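Local coordinates for protein endonuclease V (Streptomyces avermitilis, PDB 3GOC) that probably repairs deaminated DNA, using magnesium to cut the strand at the second phosphodiester bond 3' to a deoxyinosine, at residues G26-G38 with V187-H199. Sequence-based numbering, arbitrary orientation.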
ATOM      1  N   GLY A  26     -26.714  -9.635   3.405  1.00 17.94           N
ATOM      2  CA  GLY A  26     -27.390  -8.429   2.962  1.00 19.71           C
ATOM      3  C   GLY A  26     -26.904  -7.169   3.652  1.00 20.04           C
ATOM      4  O   GLY A  26     -27.262  -6.060   3.255  1.00 18.07           O
ATOM      5  N   ARG A  27     -26.088  -7.329   4.688  1.00 18.77           N
ATOM      6  CA  ARG A  27     -25.566  -6.179   5.409  1.00 12.46           C
ATOM      7  C   ARG A  27     -24.182  -5.784   4.900  1.00 13.80           C
ATOM      8  O   ARG A  27     -23.653  -4.742   5.276  1.00 13.74           O
ATOM      9  CB  ARG A  27     -25.514  -6.476   6.913  1.00 16.79           C
ATOM     10  CG  ARG A  27     -26.889  -6.691   7.539  1.00 24.99           C
ATOM     11  CD  ARG A  27     -27.060  -5.874   8.809  1.00 35.87           C
ATOM     12  NE  ARG A  27     -26.374  -6.461   9.955  1.00 33.89           N
ATOM     13  CZ  ARG A  27     -26.786  -7.556  10.585  1.00 34.91           C
ATOM     14  NH1 ARG A  27     -26.103  -8.025  11.624  1.00 35.32           N
ATOM     15  NH2 ARG A  27     -27.887  -8.176  10.183  1.00 35.05           N
ATOM     16  N   VAL A  28     -23.606  -6.611   4.034  1.00 10.69           N
ATOM     17  CA  VAL A  28     -22.282  -6.337   3.491  1.00 12.92           C
ATOM     18  C   VAL A  28     -22.269  -5.100   2.601  1.00 17.91           C
ATOM     19  O   VAL A  28     -23.146  -4.921   1.757  1.00 16.09           O
ATOM     20  CB  VAL A  28     -21.753  -7.546   2.678  1.00 11.15           C
ATOM     21  CG1 VAL A  28     -20.417  -7.202   2.029  1.00 12.54           C
ATOM     22  CG2 VAL A  28     -21.593  -8.758   3.593  1.00 14.20           C
ATOM     23  N   ILE A  29     -21.273  -4.244   2.806  1.00 10.95           N
ATOM     24  CA  ILE A  29     -21.118  -3.027   2.015  1.00 11.97           C
ATOM     25  C   ILE A  29     -19.928  -3.219   1.082  1.00 11.88           C
ATOM     26  O   ILE A  29     -18.816  -3.518   1.527  1.00  9.82           O
ATOM     27  CB  ILE A  29     -20.901  -1.804   2.928  1.00 12.86           C
ATOM     28  CG1 ILE A  29     -22.173  -1.555   3.750  1.00 10.43           C
ATOM     29  CG2 ILE A  29     -20.545  -0.577   2.093  1.00 12.56           C
ATOM     30  CD1 ILE A  29     -22.031  -0.491   4.828  1.00 14.32           C
ATOM     31  N   LEU A  30     -20.170  -3.048  -0.215  1.00 10.80           N
ATOM     32  CA  LEU A  30     -19.136  -3.243  -1.227  1.00 10.81           C
ATOM     33  C   LEU A  30     -18.683  -1.982  -1.960  1.00 12.64           C
ATOM     34  O   LEU A  30     -17.626  -1.976  -2.594  1.00 13.46           O
ATOM     35  CB  LEU A  30     -19.619  -4.267  -2.262  1.00 12.40           C
ATOM     36  CG  LEU A  30     -19.959  -5.679  -1.772  1.00 12.55           C
ATOM     37  CD1 LEU A  30     -20.602  -6.472  -2.901  1.00 21.49           C
ATOM     38  CD2 LEU A  30     -18.701  -6.373  -1.278  1.00 14.09           C
ATOM     39  N   ASP A  31     -19.468  -0.914  -1.875  1.00 10.30           N
ATOM     40  CA  ASP A  31     -19.114   0.313  -2.575  1.00 12.37           C
ATOM     41  C   ASP A  31     -18.437   1.391  -1.737  1.00 11.61           C
ATOM     42  O   ASP A  31     -18.302   2.532  -2.185  1.00 14.51           O
ATOM     43  CB  ASP A  31     -20.345   0.878  -3.287  1.00 13.10           C
ATOM     44  CG  ASP A  31     -20.696   0.096  -4.538  1.00 25.52           C
ATOM     45  OD1 ASP A  31     -21.752   0.371  -5.152  1.00 27.91           O
ATOM     46  OD2 ASP A  31     -19.904  -0.796  -4.917  1.00 24.33           O
ATOM     47  N   GLU A  32     -18.019   1.036  -0.524  1.00  9.07           N
ATOM     48  CA  GLU A  32     -17.300   1.981   0.336  1.00  9.71           C
ATOM     49  C   GLU A  32     -15.817   1.690   0.103  1.00 11.59           C
ATOM     50  O   GLU A  32     -15.336   0.601   0.411  1.00 10.44           O
ATOM     51  CB  GLU A  32     -17.637   1.774   1.815  1.00  7.82           C
ATOM     52  CG  GLU A  32     -16.945   2.792   2.723  1.00  8.88           C
ATOM     53  CD  GLU A  32     -17.388   2.724   4.174  1.00  8.07           C
ATOM     54  OE1 GLU A  32     -18.452   2.128   4.461  1.00 10.51           O
ATOM     55  OE2 GLU A  32     -16.677   3.295   5.032  1.00  9.75           O
ATOM     56  N   PRO A  33     -15.075   2.656  -0.453  1.00  8.46           N
ATOM     57  CA  PRO A  33     -13.647   2.449  -0.714  1.00  7.83           C
ATOM     58  C   PRO A  33     -12.856   1.973   0.497  1.00  8.60           C
ATOM     59  O   PRO A  33     -12.079   1.017   0.406  1.00 10.31           O
ATOM     60  CB  PRO A  33     -13.193   3.814  -1.215  1.00 12.45           C
ATOM     61  CG  PRO A  33     -14.416   4.275  -1.983  1.00 11.49           C
ATOM     62  CD  PRO A  33     -15.523   3.946  -1.007  1.00  8.56           C
ATOM     63  N   GLY A  34     -13.056   2.635   1.630  1.00  8.10           N
ATOM     64  CA  GLY A  34     -12.348   2.249   2.833  1.00  7.84           C
ATOM     65  C   GLY A  34     -11.221   3.201   3.179  1.00 10.37           C
ATOM     66  O   GLY A  34     -10.929   4.129   2.426  1.00 10.74           O
ATOM     67  N   PRO A  35     -10.561   2.984   4.323  1.00  8.95           N
ATOM     68  CA  PRO A  35      -9.458   3.842   4.753  1.00  9.40           C
ATOM     69  C   PRO A  35      -8.201   3.638   3.911  1.00 11.30           C
ATOM     70  O   PRO A  35      -7.990   2.573   3.334  1.00 10.30           O
ATOM     71  CB  PRO A  35      -9.257   3.430   6.206  1.00 11.34           C
ATOM     72  CG  PRO A  35      -9.537   1.952   6.154  1.00 11.84           C
ATOM     73  CD  PRO A  35     -10.769   1.872   5.269  1.00  9.65           C
ATOM     74  N   PRO A  36      -7.356   4.671   3.812  1.00 10.14           N
ATOM     75  CA  PRO A  36      -6.131   4.539   3.024  1.00 11.75           C
ATOM     76  C   PRO A  36      -5.060   3.789   3.807  1.00  8.33           C
ATOM     77  O   PRO A  36      -5.120   3.689   5.032  1.00 13.50           O
ATOM     78  CB  PRO A  36      -5.737   5.988   2.764  1.00 16.65           C
ATOM     79  CG  PRO A  36      -6.181   6.666   4.017  1.00 19.32           C
ATOM     80  CD  PRO A  36      -7.548   6.064   4.255  1.00 15.66           C
ATOM     81  N   PRO A  37      -4.071   3.229   3.103  1.00 12.32           N
ATOM     82  CA  PRO A  37      -3.018   2.508   3.814  1.00 15.00           C
ATOM     83  C   PRO A  37      -2.026   3.500   4.413  1.00 15.09           C
ATOM     84  O   PRO A  37      -2.021   4.679   4.054  1.00 13.15           O
ATOM     85  CB  PRO A  37      -2.387   1.661   2.712  1.00 16.37           C
ATOM     86  CG  PRO A  37      -2.505   2.548   1.523  1.00 16.74           C
ATOM     87  CD  PRO A  37      -3.925   3.077   1.647  1.00 16.81           C
ATOM     88  N   GLY A  38      -1.204   3.027   5.343  1.00 12.81           N
ATOM     89  CA  GLY A  38      -0.195   3.881   5.943  1.00 14.92           C
ATOM     90  C   GLY A  38      -0.636   4.894   6.984  1.00 11.67           C
ATOM     91  O   GLY A  38       0.155   5.752   7.370  1.00 18.61           O
ATOM     92  N   VAL A 187     -12.388  -8.793  -0.609  1.00  7.17           N
ATOM     93  CA  VAL A 187     -13.013  -7.804   0.245  1.00  6.50           C
ATOM     94  C   VAL A 187     -13.847  -8.508   1.303  1.00  8.12           C
ATOM     95  O   VAL A 187     -14.399  -9.589   1.077  1.00  5.79           O
ATOM     96  CB  VAL A 187     -13.924  -6.864  -0.565  1.00  7.33           C
ATOM     97  CG1 VAL A 187     -13.096  -6.081  -1.564  1.00  7.72           C
ATOM     98  CG2 VAL A 187     -14.988  -7.666  -1.272  1.00 17.06           C
ATOM     99  N   GLY A 188     -13.899  -7.904   2.481  1.00  6.70           N
ATOM    100  CA  GLY A 188     -14.697  -8.464   3.543  1.00  6.66           C
ATOM    101  C   GLY A 188     -15.935  -7.602   3.710  1.00  6.55           C
ATOM    102  O   GLY A 188     -17.058  -8.032   3.431  1.00  8.35           O
ATOM    103  N   HIS A 189     -15.718  -6.364   4.142  1.00  5.83           N
ATOM    104  CA  HIS A 189     -16.805  -5.423   4.388  1.00  6.95           C
ATOM    105  C   HIS A 189     -16.258  -3.993   4.433  1.00  5.51           C
ATOM    106  O   HIS A 189     -15.189  -3.747   4.985  1.00  7.55           O
ATOM    107  CB  HIS A 189     -17.455  -5.785   5.729  1.00  5.38           C
ATOM    108  CG  HIS A 189     -18.592  -4.898   6.131  1.00  7.72           C
ATOM    109  ND1 HIS A 189     -19.702  -4.701   5.338  1.00  8.68           N
ATOM    110  CD2 HIS A 189     -18.831  -4.231   7.285  1.00  7.60           C
ATOM    111  CE1 HIS A 189     -20.579  -3.957   5.989  1.00  8.19           C
ATOM    112  NE2 HIS A 189     -20.075  -3.660   7.174  1.00  9.11           N
ATOM    113  N   ARG A 190     -16.990  -3.063   3.825  1.00  7.10           N
ATOM    114  CA  ARG A 190     -16.628  -1.645   3.815  1.00  8.48           C
ATOM    115  C   ARG A 190     -15.247  -1.280   3.253  1.00  8.19           C
ATOM    116  O   ARG A 190     -14.647  -0.292   3.671  1.00  6.77           O
ATOM    117  CB  ARG A 190     -16.785  -1.078   5.230  1.00  6.92           C
ATOM    118  CG  ARG A 190     -18.217  -1.147   5.768  1.00  7.80           C
ATOM    119  CD  ARG A 190     -18.315  -0.495   7.137  1.00  8.30           C
ATOM    120  NE  ARG A 190     -17.884   0.898   7.082  1.00  8.99           N
ATOM    121  CZ  ARG A 190     -17.364   1.570   8.104  1.00  8.14           C
ATOM    122  NH1 ARG A 190     -17.205   0.985   9.282  1.00 10.02           N
ATOM    123  NH2 ARG A 190     -16.976   2.831   7.941  1.00 12.41           N
ATOM    124  N   VAL A 191     -14.751  -2.075   2.309  1.00  6.63           N
ATOM    125  CA  VAL A 191     -13.459  -1.817   1.664  1.00  6.60           C
ATOM    126  C   VAL A 191     -13.570  -2.300   0.217  1.00  5.59           C
ATOM    127  O   VAL A 191     -14.189  -3.337  -0.021  1.00 10.50           O
ATOM    128  CB  VAL A 191     -12.307  -2.609   2.340  1.00  9.17           C
ATOM    129  CG1 VAL A 191     -10.984  -2.271   1.674  1.00  9.02           C
ATOM    130  CG2 VAL A 191     -12.246  -2.302   3.827  1.00  9.02           C
ATOM    131  N   ASP A 192     -13.018  -1.571  -0.756  1.00  7.61           N
ATOM    132  CA  ASP A 192     -13.096  -2.075  -2.126  1.00  7.32           C
ATOM    133  C   ASP A 192     -11.811  -2.822  -2.479  1.00  6.72           C
ATOM    134  O   ASP A 192     -10.847  -2.813  -1.705  1.00  5.38           O
ATOM    135  CB  ASP A 192     -13.432  -0.979  -3.168  1.00  9.53           C
ATOM    136  CG  ASP A 192     -12.386   0.121  -3.287  1.00 12.13           C
ATOM    137  OD1 ASP A 192     -11.218  -0.071  -2.917  1.00  9.18           O
ATOM    138  OD2 ASP A 192     -12.761   1.211  -3.795  1.00 11.30           O
ATOM    139  N   LEU A 193     -11.803  -3.508  -3.618  1.00  9.26           N
ATOM    140  CA  LEU A 193     -10.638  -4.297  -4.002  1.00  9.73           C
ATOM    141  C   LEU A 193      -9.356  -3.506  -4.161  1.00  8.01           C
ATOM    142  O   LEU A 193      -8.294  -3.982  -3.766  1.00  7.33           O
ATOM    143  CB  LEU A 193     -10.917  -5.101  -5.276  1.00 11.00           C
ATOM    144  CG  LEU A 193     -11.506  -6.496  -5.061  1.00 18.56           C
ATOM    145  CD1 LEU A 193     -11.679  -7.176  -6.412  1.00 15.33           C
ATOM    146  CD2 LEU A 193     -10.580  -7.327  -4.171  1.00 10.03           C
ATOM    147  N   ASP A 194      -9.439  -2.306  -4.732  1.00  7.89           N
ATOM    148  CA  ASP A 194      -8.242  -1.494  -4.897  1.00  7.89           C
ATOM    149  C   ASP A 194      -7.628  -1.192  -3.533  1.00  7.64           C
ATOM    150  O   ASP A 194      -6.415  -1.301  -3.356  1.00  7.59           O
ATOM    151  CB  ASP A 194      -8.567  -0.186  -5.626  1.00  9.77           C
ATOM    152  CG  ASP A 194      -8.598  -0.352  -7.129  1.00 13.13           C
ATOM    153  OD1 ASP A 194      -8.333  -1.472  -7.617  1.00 12.77           O
ATOM    154  OD2 ASP A 194      -8.883   0.643  -7.836  1.00 15.71           O
ATOM    155  N   HIS A 195      -8.467  -0.826  -2.566  1.00  7.36           N
ATOM    156  CA  HIS A 195      -7.962  -0.523  -1.232  1.00  6.97           C
ATOM    157  C   HIS A 195      -7.482  -1.776  -0.515  1.00  7.49           C
ATOM    158  O   HIS A 195      -6.511  -1.729   0.240  1.00  6.45           O
ATOM    159  CB  HIS A 195      -9.020   0.186  -0.380  1.00  9.80           C
ATOM    160  CG  HIS A 195      -9.159   1.644  -0.682  1.00  7.78           C
ATOM    161  ND1 HIS A 195      -9.745   2.111  -1.839  1.00 12.36           N
ATOM    162  CD2 HIS A 195      -8.766   2.742   0.008  1.00 14.56           C
ATOM    163  CE1 HIS A 195      -9.707   3.431  -1.849  1.00 15.88           C
ATOM    164  NE2 HIS A 195      -9.117   3.841  -0.740  1.00 14.11           N
ATOM    165  N   ALA A 196      -8.163  -2.895  -0.743  1.00  5.32           N
ATOM    166  CA  ALA A 196      -7.744  -4.144  -0.116  1.00  5.26           C
ATOM    167  C   ALA A 196      -6.335  -4.482  -0.605  1.00  5.63           C
ATOM    168  O   ALA A 196      -5.482  -4.910   0.171  1.00  6.11           O
ATOM    169  CB  ALA A 196      -8.710  -5.274  -0.469  1.00  6.18           C
ATOM    170  N   CYS A 197      -6.096  -4.299  -1.900  1.00  5.66           N
ATOM    171  CA  CYS A 197      -4.779  -4.570  -2.461  1.00  7.98           C
ATOM    172  C   CYS A 197      -3.744  -3.598  -1.912  1.00  6.39           C
ATOM    173  O   CYS A 197      -2.623  -3.993  -1.584  1.00  7.00           O
ATOM    174  CB  CYS A 197      -4.817  -4.464  -3.981  1.00  7.78           C
ATOM    175  SG  CYS A 197      -5.619  -5.864  -4.763  1.00 11.91           S
ATOM    176  N   ALA A 198      -4.117  -2.322  -1.814  1.00  6.23           N
ATOM    177  CA  ALA A 198      -3.212  -1.304  -1.301  1.00  6.27           C
ATOM    178  C   ALA A 198      -2.789  -1.629   0.125  1.00  6.99           C
ATOM    179  O   ALA A 198      -1.618  -1.506   0.475  1.00  7.29           O
ATOM    180  CB  ALA A 198      -3.881   0.070  -1.356  1.00  4.79           C
ATOM    181  N   HIS A 199      -3.735  -2.056   0.955  1.00  6.25           N
ATOM    182  CA  HIS A 199      -3.393  -2.394   2.333  1.00  4.76           C
ATOM    183  C   HIS A 199      -2.499  -3.624   2.379  1.00  4.23           C
ATOM    184  O   HIS A 199      -1.540  -3.686   3.150  1.00  5.35           O
ATOM    185  CB  HIS A 199      -4.663  -2.635   3.155  1.00  5.39           C
ATOM    186  CG  HIS A 199      -5.270  -1.376   3.693  1.00  7.93           C
ATOM    187  ND1 HIS A 199      -4.777  -0.735   4.810  1.00 10.93           N
ATOM    188  CD2 HIS A 199      -6.282  -0.606   3.233  1.00  9.39           C
ATOM    189  CE1 HIS A 199      -5.462   0.379   5.014  1.00  8.35           C
ATOM    190  NE2 HIS A 199      -6.380   0.480   4.070  1.00  7.01           N
TER
HETATM  191  O   HOH W   1     -15.975  -4.004  -2.050  1.00 10.69           O
HETATM  192  O   HOH W   2     -14.430   1.755   5.557  1.00 12.17           O
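Arg190 and Glu32 lie side by side and join, through a two-pronged salt bridge, the irregular chain 26-38 to the turn between strand 183-189 and helix 193-202. Along Arg190, CB lies 3.7 Å from Glu32 OE1; CG packs beside Ile29 CB and over the centre of the His189 ring; CD again borders OE1. The bend at chi3 (58°) brings the guanidinium to the carboxylate, the two planes 46° apart, and Arg190 NE meets Glu32 OE1 at 3.0 Å, nearly straight but from above the carboxylate plane. Arg190 NH2 takes the syn lone pair of Glu32 OE2, also at 3.0 Å, while NH1 bonds Gly135 O. A leucine in place of Arg190 would probably leave the Glu32 carboxylate without its cationic mate and Gly135 O without this donor.

Histidine suits the place of His189, part of a classic beta bulge facing Thr138, because His189 ND1 accepts from Ile29 N, near the ring plane, at 3.0 Å. Farther on, Asp192 N-caps the helix: its OD1 accepts from both His195 N and His195 ND1, fixing the ring with one face toward Pro33 O. That carbonyl accepts from Asp192 N. Gly34 (phi 105°) suits its place because a CB would clash with Pro35 CD and jam against Pro33 O, besides being tight against Arg190 O. His199 NE2 then donates to Pro35 O at 2.7 Å, and Pro37 CB lies over the same ring in a CH-pi contact. Prolines lack a backbone N-H, yet their carbonyls still accept; the helix and its preceding turn thus hold an irregular, proline-rich chain largely through side-chain and backbone donors, beside the RNase H-like sheet.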